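Local coordinates for protein ferredoxin (Trichomonas vaginalis, PDB 1L5P) that carries electrons on a single [2Fe-2S] cluster, linking pyruvate:ferredoxin oxidoreductase to hydrogenase, at residues 25-29 / 30-34; 57-60 / 61-65; 80-83 / 84-88. All coordinates share one frame; numbering follows the deposited sequence.

Contact 1 (25-29 / 30-34); sequences VLTEA and GLMSA
Leu26 and Thr27 offer their carbonyl oxygens to the backbone that follows helix 22-27, and the chain closes there in a Schellman motif, with Gly30 as the positive-phi residue that ends the helix. Thr27 to Gly30 form a type I turn in which Gly30 N bonds Thr27 O at 3.2 Å; the donor stands above the carbonyl plane, away from the lone pairs. Leu26 O is gripped more fully. Leu31 N reaches it at 3.2 Å with a bent N-H angle of 136°, while Ala29 N binds the same oxygen from the opposite face of its plane, and Met32 N adds a weak third bond. Gly30 has a positive phi of 77°, a backbone that favours glycine, and this reversal lets the chain leave the helix.

Beyond the turn the chain runs back beside the last helical residues. Leu31 packs its CD1 loosely on Leu26 CD2, and both leucines also rest on Ala5 and Leu14 of strands 2-7 and 10-15, where branched apolar chains suit the seam between helix end and sheet, buried at Leu26 and partly open at Leu31. Thr27 suits the helix end because its hydroxyl, turned back toward the helix, bonds Phe23 O, while its methyl CG2 faces the returning chain and meets Ala34 CB at 4.0 Å. Met32 extends with CG anti to the backbone N (chi1 -174°), then bends at chi3; its side chain also touches that of the cluster ligand Cys47. Its CB lies 3.8 Å from Leu26 CB, and farther out its terminal methyl CE settles 3.8 Å from Leu26 CD1.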
ATOM      1  N   VAL A  25      -3.619   5.350  -4.865  1.00 29.43           N
ATOM      2  CA  VAL A  25      -2.523   5.481  -5.804  1.00 29.05           C
ATOM      3  C   VAL A  25      -2.339   4.214  -6.637  1.00 28.66           C
ATOM      4  O   VAL A  25      -2.248   4.274  -7.862  1.00 29.33           O
ATOM      5  CB  VAL A  25      -1.224   5.794  -5.037  1.00 28.63           C
ATOM      6  CG1 VAL A  25      -0.011   5.617  -5.941  1.00 28.47           C
ATOM      7  CG2 VAL A  25      -1.300   7.206  -4.475  1.00 25.04           C
ATOM      8  N   LEU A  26      -2.293   3.070  -5.966  1.00 27.93           N
ATOM      9  CA  LEU A  26      -2.104   1.791  -6.640  1.00 29.30           C
ATOM     10  C   LEU A  26      -3.254   1.397  -7.550  1.00 30.67           C
ATOM     11  O   LEU A  26      -3.043   1.023  -8.705  1.00 32.54           O
ATOM     12  CB  LEU A  26      -1.888   0.677  -5.615  1.00 28.18           C
ATOM     13  CG  LEU A  26      -0.552   0.679  -4.872  1.00 26.63           C
ATOM     14  CD1 LEU A  26      -0.419  -0.615  -4.073  1.00 24.20           C
ATOM     15  CD2 LEU A  26       0.592   0.825  -5.871  1.00 23.60           C
ATOM     16  N   THR A  27      -4.474   1.473  -7.028  1.00 30.74           N
ATOM     17  CA  THR A  27      -5.643   1.096  -7.812  1.00 28.81           C
ATOM     18  C   THR A  27      -5.918   2.039  -8.976  1.00 29.29           C
ATOM     19  O   THR A  27      -6.325   1.588 -10.044  1.00 29.54           O
ATOM     20  CB  THR A  27      -6.921   1.000  -6.941  1.00 26.92           C
ATOM     21  OG1 THR A  27      -7.107   2.229  -6.228  1.00 26.40           O
ATOM     22  CG2 THR A  27      -6.814  -0.149  -5.959  1.00 22.10           C
ATOM     23  N   GLU A  28      -5.697   3.336  -8.780  1.00 28.47           N
ATOM     24  CA  GLU A  28      -5.941   4.301  -9.845  1.00 29.18           C
ATOM     25  C   GLU A  28      -4.878   4.230 -10.946  1.00 30.49           C
ATOM     26  O   GLU A  28      -4.974   4.930 -11.953  1.00 32.61           O
ATOM     27  CB  GLU A  28      -6.011   5.713  -9.274  1.00 28.92           C
ATOM     28  CG  GLU A  28      -7.425   6.192  -9.042  1.00 31.78           C
ATOM     29  CD  GLU A  28      -7.499   7.362  -8.073  1.00 36.44           C
ATOM     30  OE1 GLU A  28      -8.486   7.439  -7.309  1.00 35.64           O
ATOM     31  OE2 GLU A  28      -6.575   8.210  -8.072  1.00 38.14           O
ATOM     32  N   ALA A  29      -3.876   3.374 -10.754  1.00 29.24           N
ATOM     33  CA  ALA A  29      -2.803   3.201 -11.733  1.00 27.51           C
ATOM     34  C   ALA A  29      -2.861   1.812 -12.377  1.00 26.01           C
ATOM     35  O   ALA A  29      -1.992   1.440 -13.163  1.00 27.47           O
ATOM     36  CB  ALA A  29      -1.448   3.412 -11.068  1.00 25.35           C
ATOM     37  N   GLY A  30      -3.883   1.042 -12.026  1.00 26.20           N
ATOM     38  CA  GLY A  30      -4.043  -0.281 -12.599  1.00 25.78           C
ATOM     39  C   GLY A  30      -3.138  -1.354 -12.030  1.00 26.98           C
ATOM     40  O   GLY A  30      -3.161  -2.497 -12.496  1.00 26.39           O
ATOM     41  N   LEU A  31      -2.346  -0.999 -11.019  1.00 28.08           N
ATOM     42  CA  LEU A  31      -1.429  -1.948 -10.386  1.00 28.65           C
ATOM     43  C   LEU A  31      -2.157  -2.833  -9.373  1.00 29.45           C
ATOM     44  O   LEU A  31      -1.738  -3.956  -9.086  1.00 29.95           O
ATOM     45  CB  LEU A  31      -0.294  -1.181  -9.703  1.00 27.20           C
ATOM     46  CG  LEU A  31       0.605  -0.437 -10.693  1.00 27.46           C
ATOM     47  CD1 LEU A  31       1.675   0.346  -9.952  1.00 29.79           C
ATOM     48  CD2 LEU A  31       1.230  -1.443 -11.645  1.00 25.57           C
ATOM     49  N   MET A  32      -3.259  -2.318  -8.841  1.00 30.47           N
ATOM     50  CA  MET A  32      -4.060  -3.045  -7.858  1.00 31.31           C
ATOM     51  C   MET A  32      -5.549  -2.824  -8.158  1.00 31.35           C
ATOM     52  O   MET A  32      -5.983  -1.691  -8.414  1.00 31.47           O
ATOM     53  CB  MET A  32      -3.701  -2.556  -6.438  1.00 29.33           C
ATOM     54  CG  MET A  32      -4.360  -3.327  -5.294  1.00 29.62           C
ATOM     55  SD  MET A  32      -3.981  -2.681  -3.630  1.00 25.53           S
ATOM     56  CE  MET A  32      -2.548  -3.663  -3.275  1.00 22.11           C
ATOM     57  N   SER A  33      -6.322  -3.909  -8.135  1.00 32.74           N
ATOM     58  CA  SER A  33      -7.760  -3.839  -8.410  1.00 34.73           C
ATOM     59  C   SER A  33      -8.569  -3.520  -7.159  1.00 34.20           C
ATOM     60  O   SER A  33      -8.252  -4.001  -6.077  1.00 33.04           O
ATOM     61  CB  SER A  33      -8.251  -5.163  -9.010  1.00 35.78           C
ATOM     62  OG  SER A  33      -8.953  -5.936  -8.057  1.00 34.63           O
ATOM     63  N   ALA A  34      -9.610  -2.710  -7.317  1.00 35.65           N
ATOM     64  CA  ALA A  34     -10.465  -2.325  -6.203  1.00 39.12           C
ATOM     65  C   ALA A  34     -11.760  -3.141  -6.228  1.00 41.52           C
ATOM     66  O   ALA A  34     -12.692  -2.891  -5.459  1.00 45.08           O
ATOM     67  CB  ALA A  34     -10.778  -0.831  -6.282  1.00 36.92           C
TER

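Contact 2 (57-60 / 61-65); sequences AAAE and DDEKE
Ala59 and Glu60 lead directly into helix 61-67, and the first turn of that helix folds back on both. Earlier, at the start of 57-60, the carbonyl of Ala57 is held by Arg75, which ties the extended approach to strand 74-76. Ala59 comes next and turns its methyl toward the helix, where CB lies 3.3 Å from Glu63 OE2 and 3.5 Å from Glu63 CD; a small side chain fits against the carboxylate at this spot. Lys64, its chain bent at chi2, chi3 and chi4, doubles back over the start of the helix and brings NZ to Ala59 O, though the modelled separation of 2.5 Å is doubtfully short.

Glu60 occupies the N-cap position. Its backbone O takes Lys64 N at 2.9 Å with an N-H angle of 165°, the donor lying nearly on the line of the C=O bond, as in a regular helical i to i+4 link. The N-H of Glu60 points to a water instead, 3.0 Å away, and that water donates to Glu63 OE2. The chain of Glu60 bends at chi2, and OE1 accepts from a second water, weakly bonded to Asp61 N. Glutamate is long enough to reach this first helical N-H through water, but is not a direct side-chain cap.

Glu63 stands with CG anti to its backbone N (chi1 180°) and is extended beyond it, which carries the carboxylate against the methyl of Ala59 and on to Arg75, its salt-bridge partner through OE1, and to Leu76 N. These bonds join the helix start to strand 74-76. With a cationic partner, a backbone N-H and a water, the buried carboxylate would probably favour its ionised form.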
ATOM      1  N   ALA A  57       4.830   4.478   8.498  1.00 34.04           N
ATOM      2  CA  ALA A  57       4.325   4.368   9.860  1.00 30.63           C
ATOM      3  C   ALA A  57       3.859   2.948  10.170  1.00 29.88           C
ATOM      4  O   ALA A  57       3.201   2.304   9.348  1.00 29.80           O
ATOM      5  CB  ALA A  57       3.198   5.362  10.068  1.00 28.59           C
ATOM      6  N   ALA A  58       4.224   2.465  11.356  1.00 30.14           N
ATOM      7  CA  ALA A  58       3.865   1.119  11.798  1.00 27.44           C
ATOM      8  C   ALA A  58       2.366   0.910  11.718  1.00 24.91           C
ATOM      9  O   ALA A  58       1.581   1.842  11.872  1.00 23.69           O
ATOM     10  CB  ALA A  58       4.353   0.885  13.211  1.00 27.70           C
ATOM     11  N   ALA A  59       1.977  -0.326  11.467  1.00 25.34           N
ATOM     12  CA  ALA A  59       0.573  -0.657  11.339  1.00 29.73           C
ATOM     13  C   ALA A  59      -0.163  -0.611  12.677  1.00 32.72           C
ATOM     14  O   ALA A  59       0.384  -0.996  13.710  1.00 31.77           O
ATOM     15  CB  ALA A  59       0.437  -2.039  10.711  1.00 29.09           C
ATOM     16  N   GLU A  60      -1.404  -0.130  12.648  1.00 35.80           N
ATOM     17  CA  GLU A  60      -2.228  -0.062  13.850  1.00 37.77           C
ATOM     18  C   GLU A  60      -2.825  -1.430  14.103  1.00 38.61           C
ATOM     19  O   GLU A  60      -2.789  -2.304  13.235  1.00 38.71           O
ATOM     20  CB  GLU A  60      -3.368   0.930  13.679  1.00 39.63           C
ATOM     21  CG  GLU A  60      -2.982   2.163  12.916  1.00 44.96           C
ATOM     22  CD  GLU A  60      -2.356   3.213  13.802  1.00 46.36           C
ATOM     23  OE1 GLU A  60      -1.517   2.844  14.653  1.00 49.06           O
ATOM     24  OE2 GLU A  60      -2.705   4.405  13.646  1.00 49.39           O
ATOM     25  N   ASP A  61      -3.390  -1.592  15.297  1.00 40.94           N
ATOM     26  CA  ASP A  61      -4.002  -2.847  15.739  1.00 41.51           C
ATOM     27  C   ASP A  61      -5.026  -3.401  14.762  1.00 39.41           C
ATOM     28  O   ASP A  61      -5.034  -4.592  14.459  1.00 38.46           O
ATOM     29  CB  ASP A  61      -4.688  -2.659  17.106  1.00 44.35           C
ATOM     30  CG  ASP A  61      -3.710  -2.314  18.226  1.00 46.06           C
ATOM     31  OD1 ASP A  61      -2.575  -2.844  18.237  1.00 46.80           O
ATOM     32  OD2 ASP A  61      -4.091  -1.511  19.105  1.00 48.66           O
ATOM     33  N   ASP A  62      -5.902  -2.530  14.285  1.00 39.01           N
ATOM     34  CA  ASP A  62      -6.938  -2.954  13.356  1.00 40.84           C
ATOM     35  C   ASP A  62      -6.359  -3.546  12.066  1.00 38.70           C
ATOM     36  O   ASP A  62      -6.862  -4.547  11.548  1.00 38.11           O
ATOM     37  CB  ASP A  62      -7.859  -1.765  13.045  1.00 44.03           C
ATOM     38  CG  ASP A  62      -9.020  -1.650  14.040  1.00 48.17           C
ATOM     39  OD1 ASP A  62      -9.982  -0.893  13.763  1.00 48.82           O
ATOM     40  OD2 ASP A  62      -8.972  -2.319  15.100  1.00 49.60           O
ATOM     41  N   GLU A  63      -5.299  -2.932  11.550  1.00 36.46           N
ATOM     42  CA  GLU A  63      -4.678  -3.430  10.331  1.00 33.81           C
ATOM     43  C   GLU A  63      -3.956  -4.738  10.609  1.00 33.02           C
ATOM     44  O   GLU A  63      -4.045  -5.682   9.821  1.00 32.92           O
ATOM     45  CB  GLU A  63      -3.685  -2.410   9.774  1.00 32.33           C
ATOM     46  CG  GLU A  63      -3.010  -2.892   8.501  1.00 30.49           C
ATOM     47  CD  GLU A  63      -1.830  -2.039   8.096  1.00 31.69           C
ATOM     48  OE1 GLU A  63      -0.962  -2.551   7.356  1.00 31.51           O
ATOM     49  OE2 GLU A  63      -1.768  -0.862   8.513  1.00 32.51           O
ATOM     50  N   LYS A  64      -3.248  -4.776  11.736  1.00 32.88           N
ATOM     51  CA  LYS A  64      -2.486  -5.952  12.154  1.00 33.80           C
ATOM     52  C   LYS A  64      -3.349  -7.198  12.204  1.00 33.75           C
ATOM     53  O   LYS A  64      -2.854  -8.316  12.048  1.00 34.62           O
ATOM     54  CB  LYS A  64      -1.867  -5.717  13.534  1.00 34.22           C
ATOM     55  CG  LYS A  64      -0.835  -4.608  13.574  1.00 36.99           C
ATOM     56  CD  LYS A  64       0.332  -4.993  14.461  1.00 37.19           C
ATOM     57  CE  LYS A  64       1.647  -4.417  13.939  1.00 41.34           C
ATOM     58  NZ  LYS A  64       1.804  -2.948  14.212  1.00 41.63           N
ATOM     59  N   GLU A  65      -4.641  -7.003  12.432  1.00 34.94           N
ATOM     60  CA  GLU A  65      -5.577  -8.119  12.505  1.00 36.55           C
ATOM     61  C   GLU A  65      -5.615  -8.853  11.179  1.00 34.69           C
ATOM     62  O   GLU A  65      -5.752 -10.070  11.131  1.00 34.36           O
ATOM     63  CB  GLU A  65      -6.979  -7.611  12.827  1.00 41.25           C
ATOM     64  CG  GLU A  65      -7.079  -6.806  14.112  1.00 49.47           C
ATOM     65  CD  GLU A  65      -8.079  -7.405  15.082  1.00 53.72           C
ATOM     66  OE1 GLU A  65      -8.301  -8.638  15.004  1.00 54.72           O
ATOM     67  OE2 GLU A  65      -8.635  -6.646  15.914  1.00 55.25           O
TER
HETATM   68  O   HOH W   1      -2.279   1.041  10.062  1.00 29.45           O
HETATM   69  O   HOH W   2      -3.094   1.339  16.950  1.00 30.98           O

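Contact 3 (80-83 / 84-88); sequences ITLS and GENDG
Asn86 turns its flat carboxamide back on Ser83, which supplies two donors to OD1. Ser83 N lies in the plane of the amide, on a lone pair, at 2.9 Å, with an N-H angle of 146°. Ser83 OG approaches from above that plane, 45° out of it, at 3.2 Å. At the other corner of the amide, ND2 bonds Lys55 O. With its oxygen held by the backbone and hydroxyl of Ser83 and its nitrogen by Lys55 O, the amide is fixed in rotation, a task suited to asparagine, whose short side chain carries an acceptor and a donor together.

The backbone completes the ring: Asn86 N returns to Ser83 O at 2.8 Å, closing the 3-10 segment 84-86, which Gly84 opens right after Ser83. Ser83 thus donates twice to the Asn86 side chain and accepts once from its backbone. The serine hydroxyl can reach OD1 because it sits between the backbone N and the carbonyl carbon (chi1 43°). Glu85 lays its CG 3.1 Å from that hydroxyl and bends at chi2, and its carboxylate stays near the amide, with OE2 3.2 Å from Asn86 ND2.

Leu82 supplies the apolar side, with CD2 3.7 Å from Asn86 CB, and its chain also rests on Phe16. Asn86 in turn touches Val56, next to Lys55 in the loop beyond strand 48-53. The backbone of Leu82 bonds Asp19 and Gln20, pairing the short strand 81-82 with strand 20-21, while Asp87 and Gly88 bond Thr2 as the chain heads for strand 90-92 of the main sheet.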
ATOM      1  N   ILE A  80      -2.348   2.763   4.613  1.00 29.54           N
ATOM      2  CA  ILE A  80      -1.206   3.657   4.501  1.00 25.27           C
ATOM      3  C   ILE A  80      -1.573   4.973   3.836  1.00 27.32           C
ATOM      4  O   ILE A  80      -1.892   5.013   2.650  1.00 29.14           O
ATOM      5  CB  ILE A  80      -0.089   2.983   3.704  1.00 22.54           C
ATOM      6  CG1 ILE A  80       0.387   1.742   4.454  1.00 17.60           C
ATOM      7  CG2 ILE A  80       1.061   3.945   3.492  1.00 24.41           C
ATOM      8  CD1 ILE A  80       1.200   0.805   3.631  1.00 16.13           C
ATOM      9  N   THR A  81      -1.539   6.047   4.617  1.00 28.80           N
ATOM     10  CA  THR A  81      -1.849   7.387   4.123  1.00 31.97           C
ATOM     11  C   THR A  81      -0.523   8.028   3.737  1.00 35.31           C
ATOM     12  O   THR A  81       0.311   8.296   4.603  1.00 37.52           O
ATOM     13  CB  THR A  81      -2.508   8.249   5.221  1.00 31.65           C
ATOM     14  OG1 THR A  81      -3.634   7.552   5.766  1.00 32.58           O
ATOM     15  CG2 THR A  81      -2.968   9.581   4.652  1.00 28.95           C
ATOM     16  N   LEU A  82      -0.327   8.280   2.444  1.00 36.42           N
ATOM     17  CA  LEU A  82       0.921   8.856   1.960  1.00 35.99           C
ATOM     18  C   LEU A  82       1.129  10.341   2.232  1.00 38.60           C
ATOM     19  O   LEU A  82       0.215  11.159   2.091  1.00 38.70           O
ATOM     20  CB  LEU A  82       1.066   8.586   0.467  1.00 33.09           C
ATOM     21  CG  LEU A  82       1.105   7.096   0.132  1.00 31.30           C
ATOM     22  CD1 LEU A  82       0.929   6.925  -1.355  1.00 31.82           C
ATOM     23  CD2 LEU A  82       2.414   6.481   0.589  1.00 28.42           C
ATOM     24  N   SER A  83       2.359  10.667   2.626  1.00 39.99           N
ATOM     25  CA  SER A  83       2.767  12.034   2.920  1.00 41.85           C
ATOM     26  C   SER A  83       4.240  12.175   2.544  1.00 42.87           C
ATOM     27  O   SER A  83       4.890  11.196   2.155  1.00 42.69           O
ATOM     28  CB  SER A  83       2.586  12.333   4.404  1.00 45.30           C
ATOM     29  OG  SER A  83       3.034  11.237   5.192  1.00 50.05           O
ATOM     30  N   GLY A  84       4.766  13.389   2.661  1.00 42.79           N
ATOM     31  CA  GLY A  84       6.156  13.621   2.310  1.00 43.82           C
ATOM     32  C   GLY A  84       7.134  12.615   2.898  1.00 44.96           C
ATOM     33  O   GLY A  84       8.107  12.231   2.249  1.00 44.57           O
ATOM     34  N   GLU A  85       6.876  12.179   4.126  1.00 45.28           N
ATOM     35  CA  GLU A  85       7.757  11.226   4.793  1.00 45.11           C
ATOM     36  C   GLU A  85       7.852   9.875   4.076  1.00 43.17           C
ATOM     37  O   GLU A  85       8.789   9.108   4.304  1.00 41.46           O
ATOM     38  CB  GLU A  85       7.294  11.015   6.240  1.00 49.21           C
ATOM     39  CG  GLU A  85       5.824  10.644   6.368  1.00 55.60           C
ATOM     40  CD  GLU A  85       5.559   9.674   7.507  1.00 60.16           C
ATOM     41  OE1 GLU A  85       5.163  10.142   8.596  1.00 63.82           O
ATOM     42  OE2 GLU A  85       5.741   8.448   7.318  1.00 62.09           O
ATOM     43  N   ASN A  86       6.890   9.589   3.206  1.00 40.70           N
ATOM     44  CA  ASN A  86       6.881   8.323   2.482  1.00 39.62           C
ATOM     45  C   ASN A  86       7.547   8.414   1.108  1.00 38.09           C
ATOM     46  O   ASN A  86       7.645   7.422   0.384  1.00 36.27           O
ATOM     47  CB  ASN A  86       5.439   7.831   2.325  1.00 41.86           C
ATOM     48  CG  ASN A  86       4.695   7.768   3.648  1.00 41.01           C
ATOM     49  OD1 ASN A  86       3.674   8.436   3.834  1.00 40.17           O
ATOM     50  ND2 ASN A  86       5.205   6.965   4.575  1.00 39.94           N
ATOM     51  N   ASP A  87       8.003   9.606   0.745  1.00 38.62           N
ATOM     52  CA  ASP A  87       8.654   9.799  -0.548  1.00 38.87           C
ATOM     53  C   ASP A  87       9.872   8.887  -0.722  1.00 36.42           C
ATOM     54  O   ASP A  87      10.852   8.982   0.015  1.00 37.02           O
ATOM     55  CB  ASP A  87       9.071  11.266  -0.716  1.00 40.66           C
ATOM     56  CG  ASP A  87       9.519  11.589  -2.131  1.00 43.64           C
ATOM     57  OD1 ASP A  87       9.942  12.740  -2.368  1.00 45.45           O
ATOM     58  OD2 ASP A  87       9.453  10.697  -3.006  1.00 45.11           O
ATOM     59  N   GLY A  88       9.807   8.001  -1.707  1.00 34.04           N
ATOM     60  CA  GLY A  88      10.919   7.102  -1.938  1.00 31.72           C
ATOM     61  C   GLY A  88      10.652   5.701  -1.438  1.00 30.47           C
ATOM     62  O   GLY A  88      11.461   4.799  -1.652  1.00 31.02           O
TER

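The contacts follow one another along the chain, each completed before the next begins. Contact 1 ends helix 22-27, contact 2 starts helix 61-67 and contact 3 turns the chain out of strand 81-82. Contacts 1 and 2 lie on opposite sides of the chain's centre, their centres 21 Å apart. Contact 3 touches both: Val25 CG2 packs 3.8 Å from Leu82 CD1, and Ala57 lies near Glu85. Strand 20-21, which pairs with 81-82, runs directly into helix 22-27. These local contacts, a helix end, a helix start and a 3-10 turn, link helices and strands around the mixed sheet of this ferredoxin fold, with contacts 1 and 2 approaching the cluster most closely, through Ala34 and Glu63.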